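Local structure of putative glycosyl hydrolase (Parabacteroides distasonis, 4QHZ) at residues Glu128-Val141 and Thr145-Met159. The protein binds magnesium and probably acts as a hydrolase on sugar substrates, as a putative glycosyl hydrolase with a concanavalin-like fold. Residues are numbered along the deposited sequence; the frame is centred on the assembly and turned at random.
Sequences EVQVLDCYNNPTYV and TGSIYKQSIPLANAM. With MG (magnesium ion), chain I.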
loop_
_atom_site.group_PDB
_atom_site.type_symbol
_atom_site.label_atom_id
_atom_site.label_comp_id
_atom_site.label_asym_id
_atom_site.label_seq_id
_atom_site.Cartn_x
_atom_site.Cartn_y
_atom_site.Cartn_z
ATOM N N GLU C 128 -14.648 14.798 -3.376
ATOM C CA GLU C 128 -14.313 16.200 -3.650
ATOM C C GLU C 128 -12.877 16.565 -3.280
ATOM O O GLU C 128 -12.462 16.407 -2.134
ATOM C CB GLU C 128 -15.248 17.178 -2.916
ATOM C CG GLU C 128 -14.995 18.635 -3.319
ATOM C CD GLU C 128 -15.852 19.655 -2.589
ATOM O OE1 GLU C 128 -16.498 19.299 -1.581
ATOM O OE2 GLU C 128 -15.869 20.833 -3.030
ATOM N N VAL C 129 -12.141 17.070 -4.266
ATOM C CA VAL C 129 -10.935 17.836 -4.020
ATOM C C VAL C 129 -11.377 19.286 -3.904
ATOM O O VAL C 129 -11.847 19.877 -4.877
ATOM C CB VAL C 129 -9.896 17.690 -5.148
ATOM C CG1 VAL C 129 -8.631 18.476 -4.813
ATOM C CG2 VAL C 129 -9.568 16.223 -5.389
ATOM N N GLN C 130 -11.244 19.852 -2.708
ATOM C CA GLN C 130 -11.784 21.174 -2.415
ATOM C C GLN C 130 -11.094 22.271 -3.223
ATOM O O GLN C 130 -9.876 22.260 -3.399
ATOM C CB GLN C 130 -11.668 21.479 -0.918
ATOM C CG GLN C 130 -12.122 22.872 -0.485
ATOM C CD GLN C 130 -13.632 23.075 -0.567
ATOM O OE1 GLN C 130 -14.241 22.907 -1.627
ATOM N NE2 GLN C 130 -14.246 23.443 0.560
ATOM N N VAL C 131 -11.908 23.193 -3.723
ATOM C CA VAL C 131 -11.440 24.438 -4.295
ATOM C C VAL C 131 -12.016 25.576 -3.456
ATOM O O VAL C 131 -13.212 25.600 -3.163
ATOM C CB VAL C 131 -11.866 24.571 -5.767
ATOM C CG1 VAL C 131 -11.666 25.997 -6.274
ATOM C CG2 VAL C 131 -11.091 23.574 -6.616
ATOM N N LEU C 132 -11.153 26.502 -3.046
ATOM C CA LEU C 132 -11.538 27.580 -2.140
ATOM C C LEU C 132 -10.468 28.658 -2.144
ATOM O O LEU C 132 -9.283 28.362 -2.339
ATOM C CB LEU C 132 -11.719 27.038 -0.724
ATOM C CG LEU C 132 -12.369 27.927 0.332
ATOM C CD1 LEU C 132 -13.812 28.259 -0.027
ATOM C CD2 LEU C 132 -12.307 27.237 1.685
ATOM N N ASP C 133 -10.870 29.912 -1.941
ATOM C CA ASP C 133 -9.889 30.968 -1.757
ATOM C C ASP C 133 -9.378 30.955 -0.324
ATOM O O ASP C 133 -10.014 31.510 0.573
ATOM C CB ASP C 133 -10.445 32.354 -2.083
ATOM C CG ASP C 133 -9.376 33.432 -1.985
ATOM O OD1 ASP C 133 -8.180 33.082 -1.981
ATOM O OD2 ASP C 133 -9.724 34.629 -1.910
ATOM N N CYS C 134 -8.214 30.346 -0.119
ATOM C CA CYS C 134 -7.591 30.329 1.198
ATOM C C CYS C 134 -6.367 31.258 1.265
ATOM O O CYS C 134 -5.479 31.080 2.110
ATOM C CB CYS C 134 -7.241 28.889 1.577
ATOM S SG CYS C 134 -8.707 27.945 2.025
ATOM N N TYR C 135 -6.337 32.256 0.379
ATOM C CA TYR C 135 -5.341 33.309 0.461
ATOM C C TYR C 135 -5.801 34.316 1.509
ATOM O O TYR C 135 -6.733 35.090 1.272
ATOM C CB TYR C 135 -5.128 33.976 -0.899
ATOM C CG TYR C 135 -3.912 34.877 -0.956
ATOM C CD1 TYR C 135 -2.646 34.360 -1.217
ATOM C CD2 TYR C 135 -4.026 36.251 -0.743
ATOM C CE1 TYR C 135 -1.530 35.182 -1.268
ATOM C CE2 TYR C 135 -2.916 37.080 -0.787
ATOM C CZ TYR C 135 -1.673 36.539 -1.055
ATOM O OH TYR C 135 -0.571 37.359 -1.101
ATOM N N ASN C 136 -5.156 34.286 2.676
ATOM C CA ASN C 136 -5.562 35.100 3.828
ATOM C C ASN C 136 -7.046 34.918 4.174
ATOM O O ASN C 136 -7.770 35.886 4.400
ATOM C CB ASN C 136 -5.230 36.584 3.598
ATOM C CG ASN C 136 -3.737 36.838 3.497
ATOM O OD1 ASN C 136 -2.949 36.273 4.257
ATOM N ND2 ASN C 136 -3.340 37.682 2.556
ATOM N N ASN C 137 -7.488 33.665 4.203
ATOM C CA ASN C 137 -8.851 33.332 4.596
ATOM C C ASN C 137 -8.849 32.023 5.373
ATOM O O ASN C 137 -8.853 30.943 4.773
ATOM C CB ASN C 137 -9.752 33.237 3.368
ATOM C CG ASN C 137 -11.144 32.715 3.696
ATOM O OD1 ASN C 137 -11.800 33.188 4.630
ATOM N ND2 ASN C 137 -11.608 31.735 2.919
ATOM N N PRO C 138 -8.816 32.107 6.708
ATOM C CA PRO C 138 -8.840 30.867 7.486
ATOM C C PRO C 138 -10.190 30.136 7.400
ATOM O O PRO C 138 -11.228 30.755 7.170
ATOM C CB PRO C 138 -8.563 31.334 8.921
ATOM C CG PRO C 138 -8.899 32.780 8.942
ATOM C CD PRO C 138 -8.711 33.308 7.555
ATOM N N THR C 139 -10.141 28.818 7.552
ATOM C CA THR C 139 -11.333 27.986 7.595
ATOM C C THR C 139 -10.963 26.692 8.316
ATOM O O THR C 139 -9.836 26.556 8.804
ATOM C CB THR C 139 -11.884 27.704 6.178
ATOM O OG1 THR C 139 -13.163 27.060 6.262
ATOM C CG2 THR C 139 -10.914 26.820 5.365
ATOM N N TYR C 140 -11.889 25.744 8.402
ATOM C CA TYR C 140 -11.544 24.457 9.022
ATOM C C TYR C 140 -10.569 23.725 8.102
ATOM O O TYR C 140 -10.784 23.647 6.883
ATOM C CB TYR C 140 -12.771 23.602 9.383
ATOM C CG TYR C 140 -13.896 23.483 8.374
ATOM C CD1 TYR C 140 -14.971 24.361 8.397
ATOM C CD2 TYR C 140 -13.928 22.436 7.455
ATOM C CE1 TYR C 140 -16.022 24.242 7.497
ATOM C CE2 TYR C 140 -14.975 22.304 6.554
ATOM C CZ TYR C 140 -16.022 23.203 6.584
ATOM O OH TYR C 140 -17.067 23.074 5.709
ATOM N N VAL C 141 -9.492 23.217 8.695
ATOM C CA VAL C 141 -8.321 22.790 7.922
ATOM C C VAL C 141 -8.583 21.528 7.110
ATOM O O VAL C 141 -8.006 21.353 6.040
ATOM C CB VAL C 141 -7.063 22.591 8.813
ATOM C CG1 VAL C 141 -6.664 23.911 9.451
ATOM C CG2 VAL C 141 -7.275 21.513 9.879
ATOM N N THR C 145 -8.505 24.481 0.970
ATOM C CA THR C 145 -8.109 24.240 -0.406
ATOM C C THR C 145 -7.219 23.012 -0.540
ATOM O O THR C 145 -6.243 22.867 0.192
ATOM C CB THR C 145 -7.357 25.458 -0.965
ATOM O OG1 THR C 145 -8.124 26.647 -0.721
ATOM C CG2 THR C 145 -7.113 25.296 -2.454
ATOM N N GLY C 146 -7.554 22.131 -1.476
ATOM C CA GLY C 146 -6.750 20.938 -1.731
ATOM C C GLY C 146 -6.970 19.792 -0.759
ATOM O O GLY C 146 -6.344 18.746 -0.886
ATOM N N SER C 147 -7.872 19.976 0.199
ATOM C CA SER C 147 -8.277 18.887 1.064
ATOM C C SER C 147 -9.049 17.875 0.242
ATOM O O SER C 147 -9.638 18.226 -0.786
ATOM C CB SER C 147 -9.146 19.392 2.229
ATOM O OG SER C 147 -10.377 19.945 1.782
ATOM N N ILE C 148 -9.003 16.615 0.663
ATOM C CA ILE C 148 -10.042 15.665 0.298
ATOM C C ILE C 148 -11.123 15.962 1.329
ATOM O O ILE C 148 -10.961 15.669 2.514
ATOM C CB ILE C 148 -9.579 14.197 0.337
ATOM C CG1 ILE C 148 -8.312 13.992 -0.501
ATOM C CG2 ILE C 148 -10.684 13.276 -0.167
ATOM C CD1 ILE C 148 -8.352 14.633 -1.878
ATOM N N TYR C 149 -12.203 16.586 0.866
ATOM C CA TYR C 149 -13.077 17.382 1.728
ATOM C C TYR C 149 -13.506 16.648 3.006
ATOM O O TYR C 149 -14.183 15.617 2.957
ATOM C CB TYR C 149 -14.301 17.860 0.945
ATOM C CG TYR C 149 -15.211 18.755 1.741
ATOM C CD1 TYR C 149 -14.825 20.045 2.082
ATOM C CD2 TYR C 149 -16.455 18.306 2.163
ATOM C CE1 TYR C 149 -15.657 20.873 2.817
ATOM C CE2 TYR C 149 -17.290 19.122 2.895
ATOM C CZ TYR C 149 -16.887 20.402 3.219
ATOM O OH TYR C 149 -17.718 21.206 3.951
ATOM N N LYS C 150 -13.073 17.211 4.139
ATOM C CA LYS C 150 -13.384 16.730 5.503
ATOM C C LYS C 150 -12.825 15.343 5.845
ATOM O O LYS C 150 -13.280 14.700 6.790
ATOM C CB LYS C 150 -14.903 16.784 5.769
ATOM C CG LYS C 150 -15.412 18.190 6.042
ATOM C CD LYS C 150 -16.806 18.182 6.644
ATOM C CE LYS C 150 -17.212 19.567 7.118
ATOM N NZ LYS C 150 -18.447 19.519 7.962
ATOM N N GLN C 151 -11.833 14.889 5.083
ATOM C CA GLN C 151 -11.171 13.619 5.362
ATOM C C GLN C 151 -9.687 13.813 5.604
ATOM O O GLN C 151 -9.163 13.345 6.606
ATOM C CB GLN C 151 -11.356 12.643 4.206
ATOM C CG GLN C 151 -12.772 12.132 4.043
ATOM C CD GLN C 151 -12.911 11.179 2.872
ATOM O OE1 GLN C 151 -11.941 10.533 2.462
ATOM N NE2 GLN C 151 -14.121 11.063 2.343
ATOM N N SER C 152 -9.021 14.484 4.661
ATOM C CA SER C 152 -7.570 14.594 4.641
ATOM C C SER C 152 -7.128 16.040 4.502
ATOM O O SER C 152 -7.390 16.684 3.486
ATOM C CB SER C 152 -7.003 13.771 3.491
ATOM O OG SER C 152 -7.363 12.406 3.630
ATOM N N ILE C 153 -6.443 16.527 5.536
ATOM C CA ILE C 153 -5.910 17.880 5.579
ATOM C C ILE C 153 -4.767 17.990 4.571
ATOM O O ILE C 153 -3.912 17.103 4.505
ATOM C CB ILE C 153 -5.399 18.217 6.985
ATOM C CG1 ILE C 153 -6.534 18.106 8.016
ATOM C CG2 ILE C 153 -4.805 19.612 7.032
ATOM C CD1 ILE C 153 -6.050 17.975 9.443
ATOM N N PRO C 154 -4.757 19.061 3.761
ATOM C CA PRO C 154 -3.670 19.202 2.800
ATOM C C PRO C 154 -2.339 19.480 3.489
ATOM O O PRO C 154 -2.305 20.054 4.578
ATOM C CB PRO C 154 -4.099 20.405 1.959
ATOM C CG PRO C 154 -4.953 21.208 2.877
ATOM C CD PRO C 154 -5.694 20.192 3.701
ATOM N N LEU C 155 -1.250 19.086 2.839
ATOM C CA LEU C 155 0.085 19.217 3.416
ATOM C C LEU C 155 0.563 20.667 3.489
ATOM O O LEU C 155 1.496 20.977 4.219
ATOM C CB LEU C 155 1.085 18.378 2.611
ATOM C CG LEU C 155 0.833 16.866 2.640
ATOM C CD1 LEU C 155 1.686 16.153 1.602
ATOM C CD2 LEU C 155 1.090 16.305 4.029
ATOM N N ALA C 156 -0.066 21.554 2.729
ATOM C CA ALA C 156 0.308 22.955 2.754
ATOM C C ALA C 156 -0.826 23.839 2.263
ATOM O O ALA C 156 -1.811 23.357 1.705
ATOM C CB ALA C 156 1.547 23.179 1.897
ATOM N N ASN C 157 -0.664 25.139 2.490
ATOM C CA ASN C 157 -1.457 26.167 1.836
ATOM C C ASN C 157 -0.580 26.814 0.784
ATOM O O ASN C 157 0.337 27.562 1.116
ATOM C CB ASN C 157 -1.954 27.180 2.862
ATOM C CG ASN C 157 -2.808 28.277 2.251
ATOM O OD1 ASN C 157 -2.655 28.624 1.078
ATOM N ND2 ASN C 157 -3.721 28.823 3.041
ATOM N N ALA C 158 -0.828 26.490 -0.484
ATOM C CA ALA C 158 0.016 26.956 -1.591
ATOM C C ALA C 158 -0.735 27.908 -2.517
ATOM O O ALA C 158 -0.517 27.917 -3.732
ATOM C CB ALA C 158 0.556 25.767 -2.370
HETATM N N MSE C 159 -1.602 28.730 -1.931
HETATM C CA MSE C 159 -2.474 29.613 -2.708
HETATM C C MSE C 159 -1.712 30.707 -3.390
HETATM O O MSE C 159 -0.752 31.250 -2.833
HETATM C CB MSE C 159 -3.475 30.327 -1.807
HETATM C CG MSE C 159 -4.516 29.396 -1.213
HETATM SE SE MSE C 159 -5.830 28.807 -2.544
HETATM C CE MSE C 159 -6.211 30.459 -3.540
HETATM MG MG MG I . -16.238 22.944 -2.409
HETATM O O HOH W 1 -16.973 22.132 -0.784
#
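Tyr149 lies alongside the two magnesium ligands of the edge strand, Glu128 and Gln130, and illustrates how a loop can build the second shell of a metal site. Tyr149 CG sits 3.6 Å from Glu128 OE1, with carboxylate and ring planes 43° apart. Glu128 OE2 binds magnesium at 2.2 Å and Gln130 OE1 at 2.1 Å; a bend at chi2 (71°) carries the Gln130 amide to the ion, and its NE2 bonds to Gly143. Asn118, Ser119 and Gln227 complete the site. At the ring's rim, Tyr149 OH shares a 2.6 Å hydrogen bond with Tyr140 OH. Lys150 CE rests against Tyr140 CE2, and the Lys150 ammonium bonds to Trp210 O and is salt-bridged to Glu24 of a neighbouring subunit.

A single beta bridge, Val129 with Ile148, and three backbone bonds hold loop to strand: Tyr149 N to Glu128 O, Gln130 N to Ser147 O, and Gly146 N to Gln130 O. Thr145 OG1 donates to Leu132 O at 2.6 Å from above the carbonyl plane. Selenomethionine Met159, folded at chi2 and chi3, lays CG against the Cys134 backbone and CE near Asp133 OD1; Asp133 OD2 is salt-bridged to Arg116. Asn157, with CG anti to the backbone N (chi1 -179°), sends ND2 to Cys134 O (3.0 Å), while OD1 accepts from Met159 N in an Asx turn. A leucine in its place would probably leave Cys134 O and Met159 N without these mates and free the turn to shift.

Main-chain bonds fix the loop against the strand, while Tyr149, tied to Tyr140 through its OH, probably helps restrict both ligands without binding the ion.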